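Local coordinates for protein pyrethroid hydrolase (Sphingobium faniae, PDB 5Y5R) that hydrolyses the carboxylic ester bond of pyrethroid pesticides such as cypermethrin and permethrin, releasing an alcohol and a cyclopropanecarboxylic acid, at residues A[20-23]-A[24-28]; A[59-62]-A[63-67]; A[108-111]-A[112-116]; A[146-149]-A[150-153]; A[204-207]-A[208-211]. One frame throughout, in Å; residues are numbered along the deposited sequence.

Interaction 1 of 5, residues A[20-23]-A[24-28]; sequences DAVV and PLLEA
Val22 and Leu26 lie side by side on the buried face of the turn that opens helix 23-28, CG1 of Val22 meeting CD1 of Leu26 at 3.9 Å. With chi1 at -177°, Val22 carries CG1 trans to its backbone N and next to its carbonyl carbon, on the side from which Leu26 comes. The main chain repeats this four-residue spacing: Leu26 N donates to Val22 O at 3.2 Å and Glu27 N to Val23 O at 3.0 Å, both nearly straight, as expected of a regular alpha-helical turn. This valine-leucine side is the closely packed one. At the neighbouring junction the 3.3 Å between Val23 CB and Pro24 CD is imposed largely by the peptide link to proline. Pro24 lacks an amide hydrogen, which costs little in a helix's first turn, and its CD rests 3.4 Å from Asp20 O. Leu25 CD1 similarly approaches the carbonyl of the lead-in, 3.5 Å from Ala21 O. The other side is looser and faces solvent. There the extended Glu27 chain runs beside Val23, with Glu27 OE2 3.8 Å from Val23 CG1, so this approach is van der Waals contact with a hydrocarbon branch. The helix is wedged between two elements of the fold: Ala21, Val22 and Leu25 pack on Pro237, Glu238 and Ala241 of helix 237-249, whereas Val23, Leu26 and Glu27 press on Val33 of strand 32-34, an outermost strand of the central parallel sheet.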
loop_
_atom_site.group_PDB
_atom_site.type_symbol
_atom_site.label_atom_id
_atom_site.label_comp_id
_atom_site.label_asym_id
_atom_site.label_seq_id
_atom_site.Cartn_x
_atom_site.Cartn_y
_atom_site.Cartn_z
ATOM N N ASP A 20 -5.287 -6.422 -10.766
ATOM C CA ASP A 20 -6.164 -6.794 -11.870
ATOM C C ASP A 20 -7.272 -7.758 -11.451
ATOM O O ASP A 20 -8.350 -7.755 -12.053
ATOM C CB ASP A 20 -5.345 -7.417 -13.001
ATOM C CG ASP A 20 -4.714 -6.388 -13.886
ATOM O OD1 ASP A 20 -4.983 -5.172 -13.700
ATOM O OD2 ASP A 20 -3.954 -6.797 -14.793
ATOM N N ALA A 21 -7.066 -8.560 -10.407
ATOM C CA ALA A 21 -8.148 -9.465 -10.038
ATOM C C ALA A 21 -9.227 -8.776 -9.209
ATOM O O ALA A 21 -10.370 -9.238 -9.180
ATOM C CB ALA A 21 -7.587 -10.654 -9.261
ATOM N N VAL A 22 -8.911 -7.635 -8.619
ATOM C CA VAL A 22 -9.817 -6.940 -7.731
ATOM C C VAL A 22 -10.635 -5.868 -8.445
ATOM O O VAL A 22 -11.789 -5.626 -8.081
ATOM C CB VAL A 22 -8.966 -6.358 -6.578
ATOM C CG1 VAL A 22 -9.817 -5.672 -5.569
ATOM C CG2 VAL A 22 -8.239 -7.495 -5.886
ATOM N N VAL A 23 -10.077 -5.224 -9.465
ATOM C CA VAL A 23 -10.724 -4.060 -10.063
ATOM C C VAL A 23 -12.139 -4.352 -10.574
ATOM O O VAL A 23 -13.092 -3.677 -10.146
ATOM C CB VAL A 23 -9.832 -3.482 -11.168
ATOM C CG1 VAL A 23 -10.625 -2.513 -12.015
ATOM C CG2 VAL A 23 -8.616 -2.806 -10.521
ATOM N N PRO A 24 -12.344 -5.340 -11.454
ATOM C CA PRO A 24 -13.710 -5.609 -11.921
ATOM C C PRO A 24 -14.677 -5.974 -10.807
ATOM O O PRO A 24 -15.869 -5.640 -10.916
ATOM C CB PRO A 24 -13.518 -6.767 -12.909
ATOM C CG PRO A 24 -12.219 -7.418 -12.493
ATOM C CD PRO A 24 -11.376 -6.277 -12.069
ATOM N N LEU A 25 -14.208 -6.630 -9.731
ATOM C CA LEU A 25 -15.132 -7.006 -8.660
ATOM C C LEU A 25 -15.702 -5.782 -7.954
ATOM O O LEU A 25 -16.904 -5.735 -7.659
ATOM C CB LEU A 25 -14.455 -7.925 -7.650
ATOM C CG LEU A 25 -13.967 -9.228 -8.278
ATOM C CD1 LEU A 25 -13.198 -10.052 -7.263
ATOM C CD2 LEU A 25 -15.113 -9.988 -8.906
ATOM N N LEU A 26 -14.867 -4.779 -7.687
ATOM C CA LEU A 26 -15.363 -3.527 -7.113
ATOM C C LEU A 26 -16.213 -2.748 -8.124
ATOM O O LEU A 26 -17.199 -2.101 -7.742
ATOM C CB LEU A 26 -14.180 -2.686 -6.601
ATOM C CG LEU A 26 -13.371 -3.258 -5.421
ATOM C CD1 LEU A 26 -12.075 -2.485 -5.169
ATOM C CD2 LEU A 26 -14.192 -3.257 -4.167
ATOM N N GLU A 27 -15.865 -2.811 -9.415
ATOM C CA GLU A 27 -16.691 -2.178 -10.444
ATOM C C GLU A 27 -18.102 -2.757 -10.470
ATOM O O GLU A 27 -19.054 -2.057 -10.828
ATOM C CB GLU A 27 -16.013 -2.294 -11.808
ATOM C CG GLU A 27 -14.878 -1.291 -11.946
ATOM C CD GLU A 27 -14.055 -1.421 -13.215
ATOM O OE1 GLU A 27 -14.073 -2.501 -13.860
ATOM O OE2 GLU A 27 -13.370 -0.416 -13.549
ATOM N N ALA A 28 -18.255 -4.035 -10.130
ATOM C CA ALA A 28 -19.580 -4.626 -10.021
ATOM C C ALA A 28 -20.355 -4.067 -8.827
ATOM O O ALA A 28 -21.590 -4.069 -8.838
ATOM C CB ALA A 28 -19.465 -6.150 -9.898
#

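Interaction 2 of 5, residues A[59-62]-A[63-67]; sequences RPVA and DILAR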
loop_
_atom_site.group_PDB
_atom_site.type_symbol
_atom_site.label_atom_id
_atom_site.label_comp_id
_atom_site.label_asym_id
_atom_site.label_seq_id
_atom_site.Cartn_x
_atom_site.Cartn_y
_atom_site.Cartn_z
ATOM N N ARG A 59 1.617 12.024 -7.195
ATOM C CA ARG A 59 0.865 12.950 -8.037
ATOM C C ARG A 59 -0.099 12.255 -8.998
ATOM O O ARG A 59 -1.180 12.801 -9.262
ATOM C CB ARG A 59 1.850 13.856 -8.803
ATOM C CG ARG A 59 1.211 15.021 -9.562
ATOM C CD ARG A 59 2.194 16.177 -9.697
ATOM N NE ARG A 59 3.345 15.930 -10.567
ATOM C CZ ARG A 59 4.500 16.589 -10.457
ATOM N NH1 ARG A 59 4.659 17.505 -9.492
ATOM N NH2 ARG A 59 5.503 16.322 -11.290
ATOM N N PRO A 60 0.186 11.043 -9.484
ATOM C CA PRO A 60 -0.849 10.339 -10.253
ATOM C C PRO A 60 -2.149 10.113 -9.497
ATOM O O PRO A 60 -3.198 10.030 -10.134
ATOM C CB PRO A 60 -0.169 9.019 -10.631
ATOM C CG PRO A 60 1.269 9.348 -10.684
ATOM C CD PRO A 60 1.509 10.408 -9.659
ATOM N N VAL A 61 -2.120 9.969 -8.172
ATOM C CA VAL A 61 -3.367 9.832 -7.423
ATOM C C VAL A 61 -4.023 11.180 -7.208
ATOM O O VAL A 61 -5.238 11.322 -7.387
ATOM C CB VAL A 61 -3.106 9.134 -6.085
ATOM C CG1 VAL A 61 -4.365 9.170 -5.209
ATOM C CG2 VAL A 61 -2.604 7.724 -6.341
ATOM N N ALA A 62 -3.224 12.203 -6.886
ATOM C CA ALA A 62 -3.786 13.532 -6.704
ATOM C C ALA A 62 -4.519 13.957 -7.966
ATOM O O ALA A 62 -5.577 14.594 -7.894
ATOM C CB ALA A 62 -2.689 14.537 -6.347
ATOM N N ASP A 63 -3.971 13.581 -9.132
ATOM C CA ASP A 63 -4.651 13.808 -10.404
ATOM C C ASP A 63 -6.019 13.128 -10.444
ATOM O O ASP A 63 -7.002 13.733 -10.878
ATOM C CB ASP A 63 -3.804 13.299 -11.571
ATOM C CG ASP A 63 -2.436 13.977 -11.681
ATOM O OD1 ASP A 63 -2.253 15.108 -11.170
ATOM O OD2 ASP A 63 -1.548 13.376 -12.329
ATOM N N ILE A 64 -6.096 11.858 -10.023
ATOM C CA ILE A 64 -7.366 11.138 -10.090
ATOM C C ILE A 64 -8.368 11.778 -9.142
ATOM O O ILE A 64 -9.504 12.085 -9.522
ATOM C CB ILE A 64 -7.184 9.646 -9.751
ATOM C CG1 ILE A 64 -6.442 8.891 -10.854
ATOM C CG2 ILE A 64 -8.587 8.967 -9.560
ATOM C CD1 ILE A 64 -6.133 7.467 -10.474
ATOM N N LEU A 65 -7.931 12.043 -7.907
ATOM C CA LEU A 65 -8.791 12.667 -6.908
ATOM C C LEU A 65 -9.303 14.020 -7.383
ATOM O O LEU A 65 -10.387 14.457 -6.978
ATOM C CB LEU A 65 -8.040 12.833 -5.580
ATOM C CG LEU A 65 -7.629 11.624 -4.733
ATOM C CD1 LEU A 65 -6.602 11.987 -3.619
ATOM C CD2 LEU A 65 -8.852 11.023 -4.137
ATOM N N ALA A 66 -8.521 14.704 -8.217
ATOM C CA ALA A 66 -8.914 16.007 -8.728
ATOM C C ALA A 66 -10.199 15.922 -9.541
ATOM O O ALA A 66 -11.079 16.782 -9.413
ATOM C CB ALA A 66 -7.781 16.577 -9.584
ATOM N N ARG A 67 -10.327 14.901 -10.384
ATOM C CA ARG A 67 -11.451 14.806 -11.306
ATOM C C ARG A 67 -12.528 13.845 -10.828
ATOM O O ARG A 67 -13.452 13.539 -11.586
ATOM C CB ARG A 67 -10.959 14.399 -12.695
ATOM C CG ARG A 67 -9.772 13.457 -12.651
ATOM C CD ARG A 67 -9.449 12.891 -14.047
ATOM N NE ARG A 67 -9.957 11.542 -14.253
ATOM C CZ ARG A 67 -10.363 11.083 -15.438
ATOM N NH1 ARG A 67 -10.807 9.848 -15.565
ATOM N NH2 ARG A 67 -10.362 11.863 -16.509
#
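Val61 overlaps Leu65 one helical turn further on, the two side chains aligned in the same direction with Val61 CG1 3.9 Å from Leu65 CD1. The valine sets CG1 opposite its own amide nitrogen (chi1 172°), bringing that methyl alongside the leucine branch, and the backbones below are joined by the nearly linear bond from Leu65 N to Val61 O, 2.8 Å at 174°. This is the inner face of helix 59-67, which covers one side of the central parallel sheet of the alpha/beta hydrolase fold: Val61 reaches Ile7 and Ile9 of strand 3-9, while Leu65 touches Ile7 together with Ser72 and Leu74 of strand 71-77. An alanine in place of Leu65 would probably leave Val61 CG1 without its leucine neighbour and open a gap between the helix and these two strands. The outward side is polar. Asp63 folds its carboxylate back over the preceding turn, CG 3.0 Å from Arg59 O, the oxygen that accepts from Asp63 N at 2.9 Å; the carboxylate oxygens, acceptors themselves, make no bond to it. Arg59 and Asp63 are not ion-paired, since Arg59 NE remains 5.7 Å from Asp63 OD1; the guanidinium instead has a long, weak pairing with Glu55. Further along, Ala66 N donates to Ala62 O at 3.0 Å, and Ala66 CB lies 3.4 Å from that same oxygen.

Interaction 3 of 5, residues A[108-111]-A[112-116]; sequences PGVT and PETFV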
loop_
_atom_site.group_PDB
_atom_site.type_symbol
_atom_site.label_atom_id
_atom_site.label_comp_id
_atom_site.label_asym_id
_atom_site.label_seq_id
_atom_site.Cartn_x
_atom_site.Cartn_y
_atom_site.Cartn_z
ATOM N N PRO A 108 1.635 10.006 12.996
ATOM C CA PRO A 108 2.160 11.294 12.522
ATOM C C PRO A 108 3.587 11.556 12.991
ATOM O O PRO A 108 3.903 11.452 14.172
ATOM C CB PRO A 108 1.173 12.299 13.125
ATOM C CG PRO A 108 -0.167 11.452 13.179
ATOM C CD PRO A 108 0.361 10.175 13.732
ATOM N N GLY A 109 4.458 11.919 12.053
ATOM C CA GLY A 109 5.827 12.212 12.426
ATOM C C GLY A 109 6.753 11.022 12.452
ATOM O O GLY A 109 7.945 11.185 12.764
ATOM N N VAL A 110 6.250 9.832 12.153
ATOM C CA VAL A 110 7.024 8.599 12.176
ATOM C C VAL A 110 7.249 8.159 10.744
ATOM O O VAL A 110 6.327 8.221 9.921
ATOM C CB VAL A 110 6.318 7.500 12.986
ATOM C CG1 VAL A 110 7.229 6.274 13.151
ATOM C CG2 VAL A 110 5.973 8.052 14.327
ATOM N N THR A 111 8.468 7.771 10.437
ATOM C CA THR A 111 8.692 7.313 9.074
ATOM C C THR A 111 8.530 5.810 8.997
ATOM O O THR A 111 8.674 5.104 10.001
ATOM C CB THR A 111 10.094 7.690 8.608
ATOM O OG1 THR A 111 11.020 7.033 9.462
ATOM C CG2 THR A 111 10.292 9.169 8.734
ATOM N N PRO A 112 8.256 5.287 7.804
ATOM C CA PRO A 112 8.166 3.830 7.643
ATOM C C PRO A 112 9.404 3.086 8.086
ATOM O O PRO A 112 9.283 1.921 8.493
ATOM C CB PRO A 112 7.919 3.674 6.139
ATOM C CG PRO A 112 7.247 4.934 5.755
ATOM C CD PRO A 112 7.823 6.001 6.583
ATOM N N GLU A 113 10.597 3.700 8.016
ATOM C CA GLU A 113 11.796 2.933 8.361
ATOM C C GLU A 113 11.747 2.440 9.809
ATOM O O GLU A 113 12.339 1.400 10.114
ATOM C CB GLU A 113 13.094 3.732 8.113
ATOM C CG GLU A 113 12.993 5.223 7.986
ATOM C CD GLU A 113 14.299 5.875 7.575
ATOM O OE1 GLU A 113 15.357 5.207 7.661
ATOM O OE2 GLU A 113 14.279 7.072 7.200
ATOM N N THR A 114 10.974 3.110 10.693
ATOM C CA THR A 114 10.810 2.645 12.075
ATOM C C THR A 114 10.407 1.183 12.155
ATOM O O THR A 114 10.918 0.433 12.990
ATOM C CB THR A 114 9.744 3.474 12.825
ATOM O OG1 THR A 114 10.172 4.833 12.979
ATOM C CG2 THR A 114 9.397 2.858 14.196
ATOM N N PHE A 115 9.507 0.744 11.282
ATOM C CA PHE A 115 8.989 -0.612 11.393
ATOM C C PHE A 115 9.668 -1.622 10.484
ATOM O O PHE A 115 9.456 -2.825 10.656
ATOM C CB PHE A 115 7.479 -0.570 11.149
ATOM C CG PHE A 115 6.756 0.193 12.210
ATOM C CD1 PHE A 115 6.522 -0.377 13.439
ATOM C CD2 PHE A 115 6.377 1.504 11.991
ATOM C CE1 PHE A 115 5.874 0.305 14.411
ATOM C CE2 PHE A 115 5.751 2.206 12.967
ATOM C CZ PHE A 115 5.508 1.606 14.195
ATOM N N VAL A 116 10.457 -1.154 9.523
ATOM C CA VAL A 116 11.217 -2.031 8.633
ATOM C C VAL A 116 12.538 -2.429 9.255
ATOM O O VAL A 116 12.985 -3.573 9.125
ATOM C CB VAL A 116 11.418 -1.319 7.287
ATOM C CG1 VAL A 116 12.518 -1.980 6.483
ATOM C CG2 VAL A 116 10.079 -1.298 6.517
#
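A type I-like turn joins Thr111 to Thr114 where, in this alpha/beta hydrolase fold, the loop after strand 95-101 enters helix 113-116. Pro112 and Glu113 fill its corners with helical backbone angles, and it is closed by the bond from Thr114 N to Thr111 O, 3.1 Å, with the donor standing 47° out of the carbonyl plane instead of on a lone pair. Thr114 OG1 lies 3.3 Å from the same Thr111 O; that bond is weak and unsettled. Val110 CG1 comes in at about a right angle to Thr114, 3.3 Å from its OG1, and continues to Phe115 CE2 at 4.3 Å. Thr114 in turn holds CG2 over the centre of one face of the Phe115 ring. On the other flank Thr111 OG1, placed between the backbone N and the carbonyl carbon (chi1 62°), lies 3.1 Å from Glu113 CG. Phe115 also packs on Met213 and Glu216 of helix 207-216, and Val116 touches the bound pyrethroid. Backbone bonds to Asn183 and Gly124 tie the two segments to their surroundings; between 108-111 and 112-116 themselves the sound bond is that of Thr114 N, and the rest is essentially van der Waals contact.

Interaction 4 of 5, residues A[146-149]-A[150-153]; sequences SRLE and RLRE
The shortest sound side-chain bond between residues 146-149 and 150-153 runs from Arg152 NH2 to Glu149 OE2, 3.0 Å, and Arg152 NE matches it by meeting Glu149 OE1 at 3.1 Å. This is a side-on, bidentate salt bridge three residues apart on helix 148-155, which belongs to the insertion between strands 95-101 and 194-199, where alpha/beta hydrolases commonly carry their lid. Both oxygens are met on the syn side, and each lies close to the guanidinium plane, although the two planes are turned 31° apart. Glu149 bends at chi2 (58°), bringing its carboxylate alongside the arginine. A leucine in place of Arg152 would remove both donors and would probably leave the Glu149 carboxylate free to turn and without its partner charge beside Glu153. The nearness of like charges is real: Glu149 OE2 and Glu153 OE1 are 3.4 Å apart, a proximity that may raise the proton affinity of either acid and that Arg152 would offset. Arg150 also pairs with Glu153, but at an implausibly short distance, so the detail of that bond is doubtful. Arg147, at the N-cap position, forms salt bridges with Asp144 and Asp130. A neighbouring strip of the helix is apolar: Leu148 CD2 meets Leu151 CD1 at 4.0 Å, the two side chains slanting across each other, and Leu151 touches the bound pyrethroid besides packing on Leu131, Phe145 and Met156. Under it, Leu151 N donates to Arg147 O at 2.9 Å, while Leu151 CG sits 3.3 Å from that same carbonyl oxygen.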
loop_
_atom_site.group_PDB
_atom_site.type_symbol
_atom_site.label_atom_id
_atom_site.label_comp_id
_atom_site.label_asym_id
_atom_site.label_seq_id
_atom_site.Cartn_x
_atom_site.Cartn_y
_atom_site.Cartn_z
ATOM N N SER A 146 19.613 -13.408 -7.400
ATOM C CA SER A 146 20.278 -14.684 -7.220
ATOM C C SER A 146 19.403 -15.705 -6.495
ATOM O O SER A 146 19.716 -16.893 -6.547
ATOM C CB SER A 146 21.592 -14.470 -6.454
ATOM O OG SER A 146 21.365 -14.123 -5.080
ATOM N N ARG A 147 18.278 -15.298 -5.897
ATOM C CA ARG A 147 17.444 -16.205 -5.107
ATOM C C ARG A 147 15.972 -16.149 -5.568
ATOM O O ARG A 147 15.066 -15.771 -4.824
ATOM C CB ARG A 147 17.607 -15.893 -3.618
ATOM C CG ARG A 147 18.996 -16.308 -3.088
ATOM C CD ARG A 147 19.110 -15.931 -1.615
ATOM N NE ARG A 147 19.385 -14.503 -1.520
ATOM C CZ ARG A 147 19.121 -13.768 -0.447
ATOM N NH1 ARG A 147 18.552 -14.349 0.597
ATOM N NH2 ARG A 147 19.385 -12.458 -0.439
ATOM N N LEU A 148 15.725 -16.610 -6.798
ATOM C CA LEU A 148 14.404 -16.440 -7.411
ATOM C C LEU A 148 13.309 -17.176 -6.639
ATOM O O LEU A 148 12.259 -16.601 -6.337
ATOM C CB LEU A 148 14.456 -16.944 -8.855
ATOM C CG LEU A 148 15.488 -16.092 -9.600
ATOM C CD1 LEU A 148 15.706 -16.517 -11.076
ATOM C CD2 LEU A 148 15.121 -14.622 -9.476
ATOM N N GLU A 149 13.532 -18.452 -6.321
ATOM C CA GLU A 149 12.503 -19.222 -5.625
ATOM C C GLU A 149 12.235 -18.635 -4.248
ATOM O O GLU A 149 11.091 -18.621 -3.783
ATOM C CB GLU A 149 12.913 -20.691 -5.512
ATOM C CG GLU A 149 11.987 -21.602 -4.663
ATOM C CD GLU A 149 10.527 -21.651 -5.159
ATOM O OE1 GLU A 149 10.248 -21.161 -6.262
ATOM O OE2 GLU A 149 9.659 -22.197 -4.440
ATOM N N ARG A 150 13.287 -18.176 -3.562
ATOM C CA ARG A 150 13.079 -17.471 -2.301
ATOM C C ARG A 150 12.218 -16.229 -2.499
ATOM O O ARG A 150 11.342 -15.930 -1.678
ATOM C CB ARG A 150 14.430 -17.078 -1.706
ATOM C CG ARG A 150 14.387 -16.742 -0.268
ATOM C CD ARG A 150 14.082 -17.959 0.559
ATOM N NE ARG A 150 13.790 -17.574 1.934
ATOM C CZ ARG A 150 12.738 -18.016 2.608
ATOM N NH1 ARG A 150 11.929 -18.879 2.028
ATOM N NH2 ARG A 150 12.514 -17.614 3.849
ATOM N N LEU A 151 12.475 -15.470 -3.571
ATOM C CA LEU A 151 11.691 -14.272 -3.836
ATOM C C LEU A 151 10.237 -14.619 -4.046
ATOM O O LEU A 151 9.348 -13.907 -3.562
ATOM C CB LEU A 151 12.205 -13.523 -5.069
ATOM C CG LEU A 151 13.540 -12.810 -4.999
ATOM C CD1 LEU A 151 13.950 -12.313 -6.401
ATOM C CD2 LEU A 151 13.432 -11.657 -3.997
ATOM N N ARG A 152 9.978 -15.699 -4.797
ATOM C CA ARG A 152 8.606 -16.117 -5.079
ATOM C C ARG A 152 7.899 -16.581 -3.815
ATOM O O ARG A 152 6.784 -16.125 -3.503
ATOM C CB ARG A 152 8.583 -17.260 -6.091
ATOM C CG ARG A 152 7.141 -17.630 -6.520
ATOM C CD ARG A 152 7.059 -19.042 -7.059
ATOM N NE ARG A 152 7.338 -20.105 -6.081
ATOM C CZ ARG A 152 6.428 -20.604 -5.233
ATOM N NH1 ARG A 152 5.181 -20.144 -5.251
ATOM N NH2 ARG A 152 6.739 -21.593 -4.406
ATOM N N GLU A 153 8.530 -17.501 -3.079
ATOM C CA GLU A 153 7.830 -18.082 -1.941
ATOM C C GLU A 153 7.609 -17.070 -0.834
ATOM O O GLU A 153 6.709 -17.277 -0.013
ATOM C CB GLU A 153 8.544 -19.298 -1.367
ATOM C CG GLU A 153 9.931 -19.074 -0.913
ATOM C CD GLU A 153 10.675 -20.373 -0.694
ATOM O OE1 GLU A 153 10.245 -21.442 -1.185
ATOM O OE2 GLU A 153 11.678 -20.337 0.023
#

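Interaction 5 of 5, residues A[204-207]-A[208-211]; sequences VLPI and AVQR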
loop_
_atom_site.group_PDB
_atom_site.type_symbol
_atom_site.label_atom_id
_atom_site.label_comp_id
_atom_site.label_asym_id
_atom_site.label_seq_id
_atom_site.Cartn_x
_atom_site.Cartn_y
_atom_site.Cartn_z
ATOM N N VAL A 204 6.621 -11.242 5.037
ATOM C CA VAL A 204 7.302 -9.987 4.730
ATOM C C VAL A 204 7.079 -9.003 5.868
ATOM O O VAL A 204 8.013 -8.593 6.572
ATOM C CB VAL A 204 6.759 -9.429 3.402
ATOM C CG1 VAL A 204 7.313 -8.047 3.071
ATOM C CG2 VAL A 204 6.995 -10.419 2.282
ATOM N N LEU A 205 5.814 -8.718 6.142
ATOM C CA LEU A 205 5.403 -7.850 7.230
ATOM C C LEU A 205 4.642 -8.700 8.245
ATOM O O LEU A 205 3.447 -8.976 8.049
ATOM C CB LEU A 205 4.529 -6.720 6.698
ATOM C CG LEU A 205 3.988 -5.753 7.741
ATOM C CD1 LEU A 205 5.126 -4.990 8.302
ATOM C CD2 LEU A 205 3.020 -4.836 7.078
ATOM N N PRO A 206 5.299 -9.177 9.305
ATOM C CA PRO A 206 4.676 -10.155 10.212
ATOM C C PRO A 206 3.461 -9.580 10.934
ATOM O O PRO A 206 3.338 -8.369 11.132
ATOM C CB PRO A 206 5.809 -10.492 11.198
ATOM C CG PRO A 206 7.078 -10.091 10.465
ATOM C CD PRO A 206 6.714 -8.924 9.628
ATOM N N ILE A 207 2.524 -10.460 11.287
ATOM C CA ILE A 207 1.293 -9.977 11.930
ATOM C C ILE A 207 1.594 -9.240 13.229
ATOM O O ILE A 207 0.884 -8.314 13.595
ATOM C CB ILE A 207 0.307 -11.133 12.174
ATOM C CG1 ILE A 207 -1.063 -10.575 12.597
ATOM C CG2 ILE A 207 0.858 -12.023 13.230
ATOM C CD1 ILE A 207 -1.596 -9.553 11.648
ATOM N N ALA A 208 2.674 -9.595 13.922
ATOM C CA ALA A 208 3.060 -8.852 15.123
ATOM C C ALA A 208 3.387 -7.403 14.793
ATOM O O ALA A 208 3.045 -6.491 15.555
ATOM C CB ALA A 208 4.238 -9.525 15.803
ATOM N N VAL A 209 4.093 -7.172 13.675
ATOM C CA VAL A 209 4.409 -5.806 13.272
ATOM C C VAL A 209 3.166 -5.071 12.815
ATOM O O VAL A 209 2.988 -3.880 13.097
ATOM C CB VAL A 209 5.472 -5.822 12.169
ATOM C CG1 VAL A 209 5.678 -4.428 11.659
ATOM C CG2 VAL A 209 6.746 -6.356 12.754
ATOM N N GLN A 210 2.333 -5.748 12.036
ATOM C CA GLN A 210 1.059 -5.188 11.632
ATOM C C GLN A 210 0.286 -4.714 12.842
ATOM O O GLN A 210 -0.180 -3.571 12.884
ATOM C CB GLN A 210 0.264 -6.232 10.860
ATOM C CG GLN A 210 0.814 -6.510 9.484
ATOM C CD GLN A 210 0.102 -7.639 8.817
ATOM O OE1 GLN A 210 -1.086 -7.523 8.446
ATOM N NE2 GLN A 210 0.792 -8.766 8.695
ATOM N N ARG A 211 0.144 -5.587 13.845
ATOM C CA ARG A 211 -0.663 -5.216 15.011
ATOM C C ARG A 211 0.017 -4.149 15.862
ATOM O O ARG A 211 -0.668 -3.373 16.541
ATOM C CB ARG A 211 -0.995 -6.452 15.867
ATOM C CG ARG A 211 -1.925 -7.451 15.173
ATOM C CD ARG A 211 -2.059 -8.835 15.820
ATOM N NE ARG A 211 -3.094 -9.600 15.116
ATOM C CZ ARG A 211 -3.378 -10.896 15.256
ATOM N NH1 ARG A 211 -4.332 -11.431 14.501
ATOM N NH2 ARG A 211 -2.733 -11.668 16.109
#
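Leu205 extends CG trans to its amide nitrogen (chi1 178°) while Gln210 keeps its CG beside the backbone N (chi1 -72°); these torsions bring the two chains together, where they cross obliquely with Leu205 CD2 3.7 Å from Gln210 CG. The site is the start of helix 207-216, with Pro206 at the N-cap position, in the stretch of the alpha/beta hydrolase fold that follows strand 194-199 and the probable charge-relay Asp202. Gln210 reaches back over this start: NE2 donates to Leu205 O at 2.7 Å, a bent bond with an N-H...O angle of 132°, and the donor is tilted from the carbonyl plane. Its OE1 accepts from Ala199 N, which fixes the rotation of the amide at both ends. Asp202 OD1 accepts from Leu205 N, a bond that is likely to steady the acid. Packing is tightest where Leu205 CD1 meets Val209 CG1 at 3.4 Å, closer than usual for two methyls; Pro206 CD and Val209 CG2 lie alongside at 4.0 Å. The first helical bonds are regular, Gln210 N to Pro206 O and Arg211 N to Ile207 O. On the outer flank the extended Arg211 chain presents one guanidinium face to Ile207, whose CG1 approaches Arg211 NE at 3.4 Å, offset toward the rim. Arg211 NE also forms a salt bridge with Glu198. Ile207 spans to the glutamine as well, its CD1 resting 3.8 Å from Gln210 CD.

In the fold
Interactions 3, 4 and 5 gather round the bound pyrethroid, each contributing a residue to its pocket: Val116, Leu151 and Val204. Interactions 3 and 5 touch directly, Phe115 O meeting Val209 CG1 at 4.2 Å, whereas interaction 4 comes to about 7 Å of interaction 5 (nearest atoms), on helix 148-155, whose Val154 and Phe155 pack on Val204. Interaction 5 is also nearest the probable charge relay, the Gln210 side chain lying about 4 Å from that of Asp202 and Leu205 about 5 Å from His230. Interactions 1 and 2 belong to the helices around the central sheet, their centres about 20 Å apart; the side chain of Val22 is about 13 Å from the ligand.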